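Local coordinates for CdiA-CT toxin, Conserved domain protein (Yersinia pseudotuberculosis serotype O:3, PDB 4ZQU), which probably acts as a PDDEXK-type endonuclease toxin in contact-dependent growth inhibition and is bound by the immunity protein CdiI, at residues P19-Y24 against A71-V76; L40-M45 against A91-T96; N52-S57 against W101-R106. One frame throughout, in Å; residues are numbered along the deposited sequence.

From the N terminus the chain runs first through 19-24, the loop before strand 26-27, then through 40-45 and 52-57, before 71-76, 91-96 and 101-106 return to them in the same order. Each contact closes a loop of 43 to 46 intervening residues, and all three cross one another. Contact 1 fastens the early loop to the small hairpin that CdiI joins. Contact 2 links the start of helix 42-47 to the end of strand 85-92, and contact 3 pairs helix 53-66 with helix 98-113. Contacts 2 and 3 touch through V92 and T96 against W101 and I104, whereas contact 1 lies on the opposite side of the chain's centre.

Contact 1: residues P19-Y24 against A71-V76; sequences PNFKTY and ASLSGV
A single water joins P19 to S74, donating to P19 O at 2.6 Å and lying 2.7 Å from S74 OG. No direct hydrogen bond crosses between 19-24 and 71-76; the rest is mostly apolar, built round the F21 ring. With CG anti to the backbone N (chi1 -157°), the ring is carried against the hairpin, where L73 CD2 sits over one face, 4.2 Å from the ring centroid. Branched leucine suits this place because its other methyl also touches the ring, L73 CD1 lying 3.7 Å from F21 CD1. F21 CE2 meets A71 CB at 3.6 Å and F21 CE1 meets V76 CB at 3.9 Å. Two backbone carbonyls border the ring too: A71 O is 3.4 Å from F21 CZ, and V76 O stands at the edge. Small alanine leaves room for K22, whose CG packs on A71 CB while its NZ makes a salt bridge to E137 of the CdiI chain. In the type I' turn from L73 to V76, glycine readily tolerates the positive phi of G75 (80°). The buried aromatic ring needs no polar partner among its aliphatic neighbours; one water serves P19 O and S74 OG, and the strand backbone pairs with CdiI.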
ATOM      1  N   PRO A  19      -3.593  -5.642  -7.901  1.00 41.92           N
ATOM      2  CA  PRO A  19      -4.828  -6.347  -7.545  1.00 44.45           C
ATOM      3  C   PRO A  19      -4.933  -6.712  -6.067  1.00 48.70           C
ATOM      4  O   PRO A  19      -3.926  -7.013  -5.422  1.00 48.76           O
ATOM      5  CB  PRO A  19      -4.761  -7.608  -8.407  1.00 44.36           C
ATOM      6  CG  PRO A  19      -3.990  -7.186  -9.597  1.00 43.16           C
ATOM      7  CD  PRO A  19      -2.951  -6.233  -9.087  1.00 40.59           C
ATOM      8  N   ASN A  20      -6.157  -6.657  -5.549  1.00 51.81           N
ATOM      9  CA  ASN A  20      -6.465  -7.056  -4.182  1.00 53.99           C
ATOM     10  C   ASN A  20      -5.691  -6.268  -3.126  1.00 55.85           C
ATOM     11  O   ASN A  20      -5.320  -6.812  -2.083  1.00 56.72           O
ATOM     12  CB  ASN A  20      -6.210  -8.555  -4.007  1.00 52.69           C
ATOM     13  CG  ASN A  20      -6.938  -9.389  -5.041  1.00 52.75           C
ATOM     14  OD1 ASN A  20      -6.316 -10.073  -5.854  1.00 52.02           O
ATOM     15  ND2 ASN A  20      -8.264  -9.335  -5.017  1.00 54.62           N
ATOM     16  N   PHE A  21      -5.454  -4.988  -3.392  1.00 49.18           N
ATOM     17  CA  PHE A  21      -4.782  -4.142  -2.412  1.00 52.57           C
ATOM     18  C   PHE A  21      -5.781  -3.709  -1.346  1.00 56.85           C
ATOM     19  O   PHE A  21      -6.211  -2.552  -1.321  1.00 59.06           O
ATOM     20  CB  PHE A  21      -4.153  -2.917  -3.073  1.00 48.86           C
ATOM     21  CG  PHE A  21      -3.030  -2.316  -2.279  1.00 48.33           C
ATOM     22  CD1 PHE A  21      -1.714  -2.590  -2.612  1.00 47.59           C
ATOM     23  CD2 PHE A  21      -3.285  -1.491  -1.193  1.00 49.31           C
ATOM     24  CE1 PHE A  21      -0.674  -2.046  -1.886  1.00 48.12           C
ATOM     25  CE2 PHE A  21      -2.247  -0.942  -0.462  1.00 49.14           C
ATOM     26  CZ  PHE A  21      -0.939  -1.222  -0.809  1.00 48.85           C
ATOM     27  N   LYS A  22      -6.128  -4.643  -0.464  1.00 58.02           N
ATOM     28  CA  LYS A  22      -7.232  -4.457   0.471  1.00 58.75           C
ATOM     29  C   LYS A  22      -8.491  -4.077  -0.302  1.00 56.90           C
ATOM     30  O   LYS A  22      -8.964  -4.828  -1.159  1.00 55.77           O
ATOM     31  CB  LYS A  22      -6.905  -3.389   1.516  1.00 58.80           C
ATOM     32  CG  LYS A  22      -5.858  -3.804   2.534  1.00 59.77           C
ATOM     33  CD  LYS A  22      -6.523  -4.232   3.833  1.00 63.36           C
ATOM     34  CE  LYS A  22      -5.786  -3.702   5.053  1.00 64.99           C
ATOM     35  NZ  LYS A  22      -5.343  -4.818   5.933  1.00 67.98           N
ATOM     36  N   THR A  23      -9.011  -2.893  -0.008  1.00 55.93           N
ATOM     37  CA  THR A  23     -10.218  -2.403  -0.652  1.00 54.48           C
ATOM     38  C   THR A  23      -9.896  -1.296  -1.657  1.00 47.39           C
ATOM     39  O   THR A  23     -10.738  -0.926  -2.473  1.00 46.02           O
ATOM     40  CB  THR A  23     -11.213  -1.884   0.390  1.00 61.03           C
ATOM     41  OG1 THR A  23     -12.404  -1.429  -0.260  1.00 65.99           O
ATOM     42  CG2 THR A  23     -10.594  -0.738   1.170  1.00 62.52           C
ATOM     43  N   TYR A  24      -8.671  -0.781  -1.602  1.00 42.12           N
ATOM     44  CA  TYR A  24      -8.269   0.331  -2.458  1.00 36.88           C
ATOM     45  C   TYR A  24      -7.835  -0.145  -3.840  1.00 34.65           C
ATOM     46  O   TYR A  24      -6.952  -0.994  -3.968  1.00 35.46           O
ATOM     47  CB  TYR A  24      -7.139   1.129  -1.805  1.00 34.61           C
ATOM     48  CG  TYR A  24      -7.513   1.754  -0.479  1.00 33.42           C
ATOM     49  CD1 TYR A  24      -8.826   2.113  -0.204  1.00 33.39           C
ATOM     50  CD2 TYR A  24      -6.553   1.973   0.499  1.00 33.78           C
ATOM     51  CE1 TYR A  24      -9.174   2.680   1.008  1.00 35.85           C
ATOM     52  CE2 TYR A  24      -6.891   2.540   1.715  1.00 36.40           C
ATOM     53  CZ  TYR A  24      -8.203   2.891   1.964  1.00 36.70           C
ATOM     54  OH  TYR A  24      -8.546   3.457   3.172  1.00 37.44           O
ATOM     55  N   ALA A  71      -1.165  -1.004   4.499  1.00 38.71           N
ATOM     56  CA  ALA A  71      -1.120  -2.242   3.725  1.00 37.48           C
ATOM     57  C   ALA A  71       0.149  -2.288   2.887  1.00 37.12           C
ATOM     58  O   ALA A  71       0.497  -1.315   2.220  1.00 37.10           O
ATOM     59  CB  ALA A  71      -2.347  -2.374   2.838  1.00 36.61           C
ATOM     60  N   SER A  72       0.838  -3.422   2.932  1.00 37.57           N
ATOM     61  CA  SER A  72       2.064  -3.614   2.167  1.00 36.60           C
ATOM     62  C   SER A  72       2.033  -4.970   1.479  1.00 37.39           C
ATOM     63  O   SER A  72       2.090  -6.012   2.136  1.00 37.75           O
ATOM     64  CB  SER A  72       3.295  -3.498   3.071  1.00 37.70           C
ATOM     65  OG  SER A  72       4.497  -3.538   2.317  1.00 37.95           O
ATOM     66  N   LEU A  73       1.937  -4.951   0.155  1.00 36.49           N
ATOM     67  CA  LEU A  73       1.789  -6.177  -0.618  1.00 36.12           C
ATOM     68  C   LEU A  73       2.165  -5.947  -2.078  1.00 35.33           C
ATOM     69  O   LEU A  73       2.051  -4.832  -2.582  1.00 36.47           O
ATOM     70  CB  LEU A  73       0.354  -6.699  -0.508  1.00 34.66           C
ATOM     71  CG  LEU A  73      -0.759  -5.755  -0.976  1.00 33.02           C
ATOM     72  CD1 LEU A  73      -1.362  -6.239  -2.288  1.00 33.06           C
ATOM     73  CD2 LEU A  73      -1.834  -5.596   0.092  1.00 32.54           C
ATOM     74  N   SER A  74       2.614  -7.010  -2.746  1.00 35.20           N
ATOM     75  CA  SER A  74       3.044  -6.957  -4.147  1.00 32.35           C
ATOM     76  C   SER A  74       4.153  -5.934  -4.379  1.00 29.92           C
ATOM     77  O   SER A  74       4.275  -5.385  -5.473  1.00 29.32           O
ATOM     78  CB  SER A  74       1.860  -6.645  -5.070  1.00 31.61           C
ATOM     79  OG  SER A  74       0.873  -7.655  -4.994  1.00 33.65           O
ATOM     80  N   GLY A  75       4.953  -5.681  -3.347  1.00 29.89           N
ATOM     81  CA  GLY A  75       6.058  -4.742  -3.441  1.00 26.40           C
ATOM     82  C   GLY A  75       5.652  -3.283  -3.315  1.00 25.73           C
ATOM     83  O   GLY A  75       6.433  -2.392  -3.639  1.00 25.47           O
ATOM     84  N   VAL A  76       4.433  -3.036  -2.841  1.00 27.79           N
ATOM     85  CA  VAL A  76       3.925  -1.673  -2.684  1.00 28.39           C
ATOM     86  C   VAL A  76       3.467  -1.402  -1.251  1.00 27.98           C
ATOM     87  O   VAL A  76       2.809  -2.240  -0.633  1.00 27.47           O
ATOM     88  CB  VAL A  76       2.747  -1.396  -3.646  1.00 31.35           C
ATOM     89  CG1 VAL A  76       2.258   0.046  -3.510  1.00 31.17           C
ATOM     90  CG2 VAL A  76       3.152  -1.690  -5.080  1.00 31.43           C
TER
HETATM   91  O   HOH W   1      -1.614  -8.089  -6.014  1.00 46.16           O

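Contact 2: residues L40-M45 against A91-T96; sequences LDTQTM and AVPVNT
P93 meets L40, T42 and M45. In the first shell its CD lies just 3.0 Å from L40 O, a tight approach at the point where a parallel ladder would otherwise place a backbone N-H. One rung earlier the ladder is intact: L40 N donates to A91 O at 2.8 Å. Proline has no N-H to give L40 O, so this next rung towards 33-39 is missing, and it offers the apolar CB-CG-CD edge of its ring instead. T42 CG2 touches P93 CB at 3.6 Å. M45 runs along the CG-CD edge, its CB 3.6 Å from P93 CG and its CE 3.6 Å from P93 CD. A chi1 of -175° swings the chain away from the M45 nitrogen, and turns at chi2 and chi3 bring CE against V92 CG1 and to 3.5 Å from T96 OG1. Unbranched, flexible methionine can wrap along that edge. N95 supplies the polar tie, its ND2 donating to T42 O at 3.1 Å; its OD1 is buried without a partner.

Three local bonds set these groups in place. D41, at the N-cap, takes T44 N on its OD1 at 2.8 Å, nearly along the C-O axis, and T44 OG1 on the same oxygen; a short acid is well suited to closing a helix start. T96 OG1 donates to P93 O, which holds the hydroxyl beside the methionine methyl. Farther out, V92 and T96 rest on W101 and I104 of helix 98-113. The whole is the capped start of helix 42-47, just after strand 33-39, packed on the loop that leaves the neighbouring parallel strand 85-92, consistent with the central sheet of a PDDEXK-like fold.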
ATOM      1  N   LEU A  40     -21.982  -3.734  -8.329  1.00 39.14           N
ATOM      2  CA  LEU A  40     -23.041  -4.713  -8.133  1.00 39.02           C
ATOM      3  C   LEU A  40     -23.751  -4.963  -9.452  1.00 39.54           C
ATOM      4  O   LEU A  40     -24.345  -4.049 -10.014  1.00 38.95           O
ATOM      5  CB  LEU A  40     -24.035  -4.225  -7.083  1.00 38.48           C
ATOM      6  CG  LEU A  40     -23.482  -4.067  -5.668  1.00 39.20           C
ATOM      7  CD1 LEU A  40     -24.412  -3.217  -4.829  1.00 37.89           C
ATOM      8  CD2 LEU A  40     -23.282  -5.430  -5.031  1.00 40.99           C
ATOM      9  N   ASP A  41     -23.681  -6.189  -9.962  1.00 41.71           N
ATOM     10  CA  ASP A  41     -24.372  -6.497 -11.207  1.00 44.29           C
ATOM     11  C   ASP A  41     -25.814  -6.916 -10.926  1.00 44.44           C
ATOM     12  O   ASP A  41     -26.232  -6.993  -9.769  1.00 41.21           O
ATOM     13  CB  ASP A  41     -23.627  -7.576 -12.010  1.00 46.80           C
ATOM     14  CG  ASP A  41     -23.374  -8.847 -11.217  1.00 48.81           C
ATOM     15  OD1 ASP A  41     -24.213  -9.220 -10.372  1.00 50.16           O
ATOM     16  OD2 ASP A  41     -22.327  -9.485 -11.455  1.00 49.60           O
ATOM     17  N   THR A  42     -26.565  -7.179 -11.991  1.00 46.53           N
ATOM     18  CA  THR A  42     -27.988  -7.484 -11.884  1.00 48.40           C
ATOM     19  C   THR A  42     -28.248  -8.756 -11.083  1.00 49.23           C
ATOM     20  O   THR A  42     -29.224  -8.841 -10.337  1.00 49.57           O
ATOM     21  CB  THR A  42     -28.633  -7.636 -13.274  1.00 50.11           C
ATOM     22  OG1 THR A  42     -27.979  -8.688 -13.995  1.00 52.91           O
ATOM     23  CG2 THR A  42     -28.516  -6.339 -14.060  1.00 48.44           C
ATOM     24  N   GLN A  43     -27.369  -9.739 -11.240  1.00 49.42           N
ATOM     25  CA  GLN A  43     -27.533 -11.020 -10.567  1.00 50.32           C
ATOM     26  C   GLN A  43     -27.272 -10.914  -9.069  1.00 47.48           C
ATOM     27  O   GLN A  43     -28.042 -11.436  -8.260  1.00 46.47           O
ATOM     28  CB  GLN A  43     -26.610 -12.066 -11.189  1.00 53.18           C
ATOM     29  CG  GLN A  43     -26.953 -12.401 -12.628  1.00 55.89           C
ATOM     30  CD  GLN A  43     -28.304 -13.076 -12.772  1.00 59.19           C
ATOM     31  OE1 GLN A  43     -29.298 -12.437 -13.120  1.00 60.23           O
ATOM     32  NE2 GLN A  43     -28.346 -14.377 -12.505  1.00 60.88           N
ATOM     33  N   THR A  44     -26.183 -10.239  -8.708  1.00 45.28           N
ATOM     34  CA  THR A  44     -25.816 -10.060  -7.306  1.00 43.01           C
ATOM     35  C   THR A  44     -26.815  -9.151  -6.593  1.00 40.36           C
ATOM     36  O   THR A  44     -27.137  -9.361  -5.422  1.00 38.79           O
ATOM     37  CB  THR A  44     -24.397  -9.475  -7.171  1.00 41.93           C
ATOM     38  OG1 THR A  44     -23.477 -10.273  -7.924  1.00 44.09           O
ATOM     39  CG2 THR A  44     -23.960  -9.451  -5.715  1.00 41.25           C
ATOM     40  N   MET A  45     -27.306  -8.143  -7.309  1.00 39.51           N
ATOM     41  CA  MET A  45     -28.319  -7.243  -6.771  1.00 39.40           C
ATOM     42  C   MET A  45     -29.620  -7.998  -6.519  1.00 40.40           C
ATOM     43  O   MET A  45     -30.319  -7.749  -5.537  1.00 39.11           O
ATOM     44  CB  MET A  45     -28.557  -6.067  -7.722  1.00 39.58           C
ATOM     45  CG  MET A  45     -29.513  -5.020  -7.179  1.00 39.86           C
ATOM     46  SD  MET A  45     -28.908  -4.260  -5.658  1.00 46.07           S
ATOM     47  CE  MET A  45     -27.700  -3.114  -6.305  1.00 33.97           C
ATOM     48  N   ALA A  91     -21.098   1.031  -8.485  1.00 22.91           N
ATOM     49  CA  ALA A  91     -21.946   0.791  -9.643  1.00 27.91           C
ATOM     50  C   ALA A  91     -23.154  -0.051  -9.243  1.00 31.28           C
ATOM     51  O   ALA A  91     -23.007  -1.094  -8.608  1.00 31.97           O
ATOM     52  CB  ALA A  91     -21.160   0.111 -10.749  1.00 23.43           C
ATOM     53  N   VAL A  92     -24.348   0.414  -9.602  1.00 33.84           N
ATOM     54  CA  VAL A  92     -25.576  -0.329  -9.336  1.00 34.88           C
ATOM     55  C   VAL A  92     -26.400  -0.490 -10.618  1.00 35.29           C
ATOM     56  O   VAL A  92     -26.434   0.408 -11.459  1.00 34.33           O
ATOM     57  CB  VAL A  92     -26.435   0.353  -8.242  1.00 34.16           C
ATOM     58  CG1 VAL A  92     -25.703   0.340  -6.906  1.00 31.24           C
ATOM     59  CG2 VAL A  92     -26.802   1.771  -8.644  1.00 35.38           C
ATOM     60  N   PRO A  93     -27.059  -1.650 -10.774  1.00 36.71           N
ATOM     61  CA  PRO A  93     -27.806  -1.974 -11.992  1.00 39.11           C
ATOM     62  C   PRO A  93     -29.199  -1.354 -12.041  1.00 43.74           C
ATOM     63  O   PRO A  93     -29.606  -0.653 -11.116  1.00 44.01           O
ATOM     64  CB  PRO A  93     -27.898  -3.497 -11.935  1.00 38.80           C
ATOM     65  CG  PRO A  93     -27.930  -3.801 -10.487  1.00 38.32           C
ATOM     66  CD  PRO A  93     -27.084  -2.760  -9.806  1.00 36.59           C
ATOM     67  N   VAL A  94     -29.921  -1.631 -13.120  1.00 48.67           N
ATOM     68  CA  VAL A  94     -31.236  -1.044 -13.349  1.00 50.35           C
ATOM     69  C   VAL A  94     -32.335  -1.737 -12.548  1.00 51.14           C
ATOM     70  O   VAL A  94     -33.367  -1.135 -12.255  1.00 51.94           O
ATOM     71  CB  VAL A  94     -31.606  -1.086 -14.843  1.00 51.04           C
ATOM     72  CG1 VAL A  94     -30.653  -0.214 -15.646  1.00 51.05           C
ATOM     73  CG2 VAL A  94     -31.581  -2.518 -15.358  1.00 50.52           C
ATOM     74  N   ASN A  95     -32.109  -2.998 -12.189  1.00 51.38           N
ATOM     75  CA  ASN A  95     -33.108  -3.766 -11.450  1.00 53.05           C
ATOM     76  C   ASN A  95     -33.044  -3.510  -9.946  1.00 50.89           C
ATOM     77  O   ASN A  95     -33.631  -4.252  -9.157  1.00 51.77           O
ATOM     78  CB  ASN A  95     -32.952  -5.265 -11.730  1.00 54.22           C
ATOM     79  CG  ASN A  95     -31.659  -5.835 -11.173  1.00 52.24           C
ATOM     80  OD1 ASN A  95     -30.628  -5.166 -11.160  1.00 50.72           O
ATOM     81  ND2 ASN A  95     -31.711  -7.079 -10.711  1.00 51.49           N
ATOM     82  N   THR A  96     -32.326  -2.460  -9.558  1.00 47.69           N
ATOM     83  CA  THR A  96     -32.257  -2.052  -8.161  1.00 44.14           C
ATOM     84  C   THR A  96     -33.618  -1.542  -7.703  1.00 44.75           C
ATOM     85  O   THR A  96     -34.136  -0.563  -8.240  1.00 45.15           O
ATOM     86  CB  THR A  96     -31.195  -0.957  -7.940  1.00 39.85           C
ATOM     87  OG1 THR A  96     -29.917  -1.427  -8.391  1.00 37.30           O
ATOM     88  CG2 THR A  96     -31.109  -0.584  -6.467  1.00 37.75           C
TER

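Contact 3: residues N52-S57 against W101-R106; sequences NQVYSS and WTEINR
E103, with the most surface buried of any residue here, presents its carboxylate to the first turn of helix 53-66. CG stands anti to the carbonyl carbon (chi1 -52°) and the chain beyond is extended, giving glutamate the reach to cross between the helices. E103 OE1 accepts from Y55 N at 2.6 Å, nearly straight at 167°; V54 N lies 2.9 Å from the same oxygen. E103 OE2 takes N52 N at 2.8 Å in a bent bond, from above the carboxylate plane. An acidic group suits a helix start, where several N-H groups lack acceptors in their own helix. N52 itself, at the N-cap, makes no side-chain capping bond.

Y55 turns its ring edge to the other helix: Y55 CD1 lies 3.7 Å from E103 O, and Y55 CE1 faces the R106 backbone. R106 crosses the tyrosine at about a right angle, its CB 3.9 Å from Y55 CD1, while its guanidinium folds back so that E103 CA lies over one face. On the other flank the branched chains of V54 and I104 touch, CG1 to CG1 at 4.0 Å.

The two helices run in the same general direction, the axes of their short segments 8.1 Å apart and inclined by 28°. Y55 also packs on A107 and Y110 further along helix 98-113, while I104 and W101 rest on V92 and V120, so helix 98-113 lies between helix 53-66 and strands 85-92 and 117-122.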
ATOM      1  N   ASN A  52     -31.356  -5.344   4.484  1.00 34.55           N
ATOM      2  CA  ASN A  52     -30.035  -5.093   5.065  1.00 35.93           C
ATOM      3  C   ASN A  52     -28.883  -5.806   4.345  1.00 37.20           C
ATOM      4  O   ASN A  52     -27.723  -5.601   4.692  1.00 36.91           O
ATOM      5  CB  ASN A  52     -30.024  -5.476   6.549  1.00 38.44           C
ATOM      6  CG  ASN A  52     -29.032  -4.664   7.357  1.00 39.71           C
ATOM      7  OD1 ASN A  52     -28.859  -3.468   7.124  1.00 39.68           O
ATOM      8  ND2 ASN A  52     -28.373  -5.311   8.312  1.00 33.34           N
ATOM      9  N   GLN A  53     -29.193  -6.625   3.344  1.00 32.13           N
ATOM     10  CA  GLN A  53     -28.158  -7.379   2.634  1.00 33.02           C
ATOM     11  C   GLN A  53     -27.309  -6.486   1.741  1.00 31.48           C
ATOM     12  O   GLN A  53     -26.094  -6.660   1.645  1.00 31.32           O
ATOM     13  CB  GLN A  53     -28.779  -8.493   1.797  1.00 33.13           C
ATOM     14  CG  GLN A  53     -28.648  -9.868   2.416  1.00 36.53           C
ATOM     15  CD  GLN A  53     -29.162 -10.959   1.506  1.00 40.13           C
ATOM     16  OE1 GLN A  53     -30.172 -10.788   0.826  1.00 41.30           O
ATOM     17  NE2 GLN A  53     -28.460 -12.086   1.476  1.00 43.13           N
ATOM     18  N   VAL A  54     -27.958  -5.541   1.075  1.00 30.26           N
ATOM     19  CA  VAL A  54     -27.255  -4.575   0.247  1.00 30.93           C
ATOM     20  C   VAL A  54     -26.460  -3.618   1.125  1.00 32.57           C
ATOM     21  O   VAL A  54     -25.285  -3.354   0.866  1.00 33.75           O
ATOM     22  CB  VAL A  54     -28.231  -3.783  -0.642  1.00 31.63           C
ATOM     23  CG1 VAL A  54     -27.522  -2.622  -1.316  1.00 31.92           C
ATOM     24  CG2 VAL A  54     -28.863  -4.700  -1.678  1.00 32.54           C
ATOM     25  N   TYR A  55     -27.107  -3.112   2.170  1.00 34.04           N
ATOM     26  CA  TYR A  55     -26.459  -2.215   3.123  1.00 34.93           C
ATOM     27  C   TYR A  55     -25.212  -2.851   3.732  1.00 36.00           C
ATOM     28  O   TYR A  55     -24.180  -2.196   3.863  1.00 37.53           O
ATOM     29  CB  TYR A  55     -27.437  -1.810   4.230  1.00 35.39           C
ATOM     30  CG  TYR A  55     -26.808  -0.976   5.322  1.00 37.19           C
ATOM     31  CD1 TYR A  55     -26.604   0.385   5.150  1.00 36.79           C
ATOM     32  CD2 TYR A  55     -26.417  -1.551   6.524  1.00 40.34           C
ATOM     33  CE1 TYR A  55     -26.024   1.151   6.145  1.00 38.36           C
ATOM     34  CE2 TYR A  55     -25.837  -0.792   7.524  1.00 41.95           C
ATOM     35  CZ  TYR A  55     -25.643   0.557   7.330  1.00 40.83           C
ATOM     36  OH  TYR A  55     -25.067   1.314   8.324  1.00 43.15           O
ATOM     37  N   SER A  56     -25.314  -4.127   4.094  1.00 35.85           N
ATOM     38  CA  SER A  56     -24.194  -4.861   4.677  1.00 37.29           C
ATOM     39  C   SER A  56     -22.989  -4.918   3.749  1.00 36.98           C
ATOM     40  O   SER A  56     -21.875  -4.591   4.150  1.00 40.44           O
ATOM     41  CB  SER A  56     -24.615  -6.284   5.044  1.00 39.99           C
ATOM     42  OG  SER A  56     -25.545  -6.285   6.112  1.00 43.18           O
ATOM     43  N   SER A  57     -23.221  -5.343   2.511  1.00 36.11           N
ATOM     44  CA  SER A  57     -22.150  -5.483   1.529  1.00 37.51           C
ATOM     45  C   SER A  57     -21.366  -4.189   1.361  1.00 38.65           C
ATOM     46  O   SER A  57     -20.136  -4.199   1.309  1.00 40.71           O
ATOM     47  CB  SER A  57     -22.718  -5.919   0.180  1.00 37.94           C
ATOM     48  OG  SER A  57     -21.695  -5.988  -0.798  1.00 39.72           O
ATOM     49  N   TRP A 101     -32.543   0.803  -2.955  1.00 30.14           N
ATOM     50  CA  TRP A 101     -32.050   2.176  -2.979  1.00 30.50           C
ATOM     51  C   TRP A 101     -32.051   2.787  -1.587  1.00 31.31           C
ATOM     52  O   TRP A 101     -31.246   3.666  -1.284  1.00 31.67           O
ATOM     53  CB  TRP A 101     -32.890   3.039  -3.920  1.00 32.54           C
ATOM     54  CG  TRP A 101     -32.377   3.045  -5.316  1.00 32.94           C
ATOM     55  CD1 TRP A 101     -32.979   2.504  -6.416  1.00 32.45           C
ATOM     56  CD2 TRP A 101     -31.141   3.606  -5.768  1.00 32.53           C
ATOM     57  NE1 TRP A 101     -32.196   2.703  -7.526  1.00 33.43           N
ATOM     58  CE2 TRP A 101     -31.061   3.376  -7.154  1.00 34.33           C
ATOM     59  CE3 TRP A 101     -30.096   4.284  -5.133  1.00 30.67           C
ATOM     60  CZ2 TRP A 101     -29.974   3.799  -7.919  1.00 33.41           C
ATOM     61  CZ3 TRP A 101     -29.022   4.705  -5.893  1.00 31.43           C
ATOM     62  CH2 TRP A 101     -28.968   4.459  -7.271  1.00 32.09           C
ATOM     63  N   THR A 102     -32.973   2.325  -0.749  1.00 31.87           N
ATOM     64  CA  THR A 102     -33.049   2.772   0.634  1.00 33.09           C
ATOM     65  C   THR A 102     -31.809   2.333   1.405  1.00 34.49           C
ATOM     66  O   THR A 102     -31.294   3.074   2.245  1.00 36.07           O
ATOM     67  CB  THR A 102     -34.311   2.232   1.324  1.00 34.19           C
ATOM     68  OG1 THR A 102     -35.470   2.692   0.620  1.00 36.37           O
ATOM     69  CG2 THR A 102     -34.382   2.709   2.760  1.00 37.16           C
ATOM     70  N   GLU A 103     -31.327   1.128   1.107  1.00 34.44           N
ATOM     71  CA  GLU A 103     -30.109   0.613   1.725  1.00 34.47           C
ATOM     72  C   GLU A 103     -28.883   1.321   1.162  1.00 33.35           C
ATOM     73  O   GLU A 103     -27.928   1.603   1.887  1.00 35.44           O
ATOM     74  CB  GLU A 103     -29.983  -0.897   1.514  1.00 35.41           C
ATOM     75  CG  GLU A 103     -31.209  -1.695   1.924  1.00 38.85           C
ATOM     76  CD  GLU A 103     -30.908  -3.168   2.118  1.00 41.38           C
ATOM     77  OE1 GLU A 103     -29.717  -3.518   2.252  1.00 39.98           O
ATOM     78  OE2 GLU A 103     -31.861  -3.976   2.131  1.00 45.25           O
ATOM     79  N   ILE A 104     -28.917   1.604  -0.135  1.00 31.52           N
ATOM     80  CA  ILE A 104     -27.815   2.285  -0.803  1.00 28.39           C
ATOM     81  C   ILE A 104     -27.614   3.675  -0.218  1.00 28.55           C
ATOM     82  O   ILE A 104     -26.506   4.039   0.164  1.00 31.29           O
ATOM     83  CB  ILE A 104     -28.054   2.387  -2.320  1.00 26.92           C
ATOM     84  CG1 ILE A 104     -27.986   0.993  -2.955  1.00 26.44           C
ATOM     85  CG2 ILE A 104     -27.030   3.312  -2.965  1.00 25.33           C
ATOM     86  CD1 ILE A 104     -28.358   0.962  -4.416  1.00 26.18           C
ATOM     87  N   ASN A 105     -28.695   4.440  -0.129  1.00 28.11           N
ATOM     88  CA  ASN A 105     -28.622   5.790   0.412  1.00 30.84           C
ATOM     89  C   ASN A 105     -28.257   5.788   1.889  1.00 34.96           C
ATOM     90  O   ASN A 105     -27.642   6.731   2.389  1.00 35.02           O
ATOM     91  CB  ASN A 105     -29.945   6.516   0.193  1.00 28.72           C
ATOM     92  CG  ASN A 105     -30.160   6.891  -1.251  1.00 27.80           C
ATOM     93  OD1 ASN A 105     -29.289   7.491  -1.881  1.00 33.01           O
ATOM     94  ND2 ASN A 105     -31.312   6.525  -1.793  1.00 29.17           N
ATOM     95  N   ARG A 106     -28.637   4.722   2.582  1.00 37.31           N
ATOM     96  CA  ARG A 106     -28.302   4.566   3.992  1.00 40.41           C
ATOM     97  C   ARG A 106     -26.805   4.369   4.176  1.00 36.65           C
ATOM     98  O   ARG A 106     -26.203   4.929   5.092  1.00 39.27           O
ATOM     99  CB  ARG A 106     -29.061   3.386   4.601  1.00 46.51           C
ATOM    100  CG  ARG A 106     -29.696   3.694   5.947  1.00 53.21           C
ATOM    101  CD  ARG A 106     -30.533   2.529   6.464  1.00 59.30           C
ATOM    102  NE  ARG A 106     -31.415   1.953   5.452  1.00 62.04           N
ATOM    103  CZ  ARG A 106     -31.588   0.647   5.267  1.00 64.25           C
ATOM    104  NH1 ARG A 106     -30.928  -0.224   6.020  1.00 64.83           N
ATOM    105  NH2 ARG A 106     -32.419   0.211   4.328  1.00 65.12           N
TER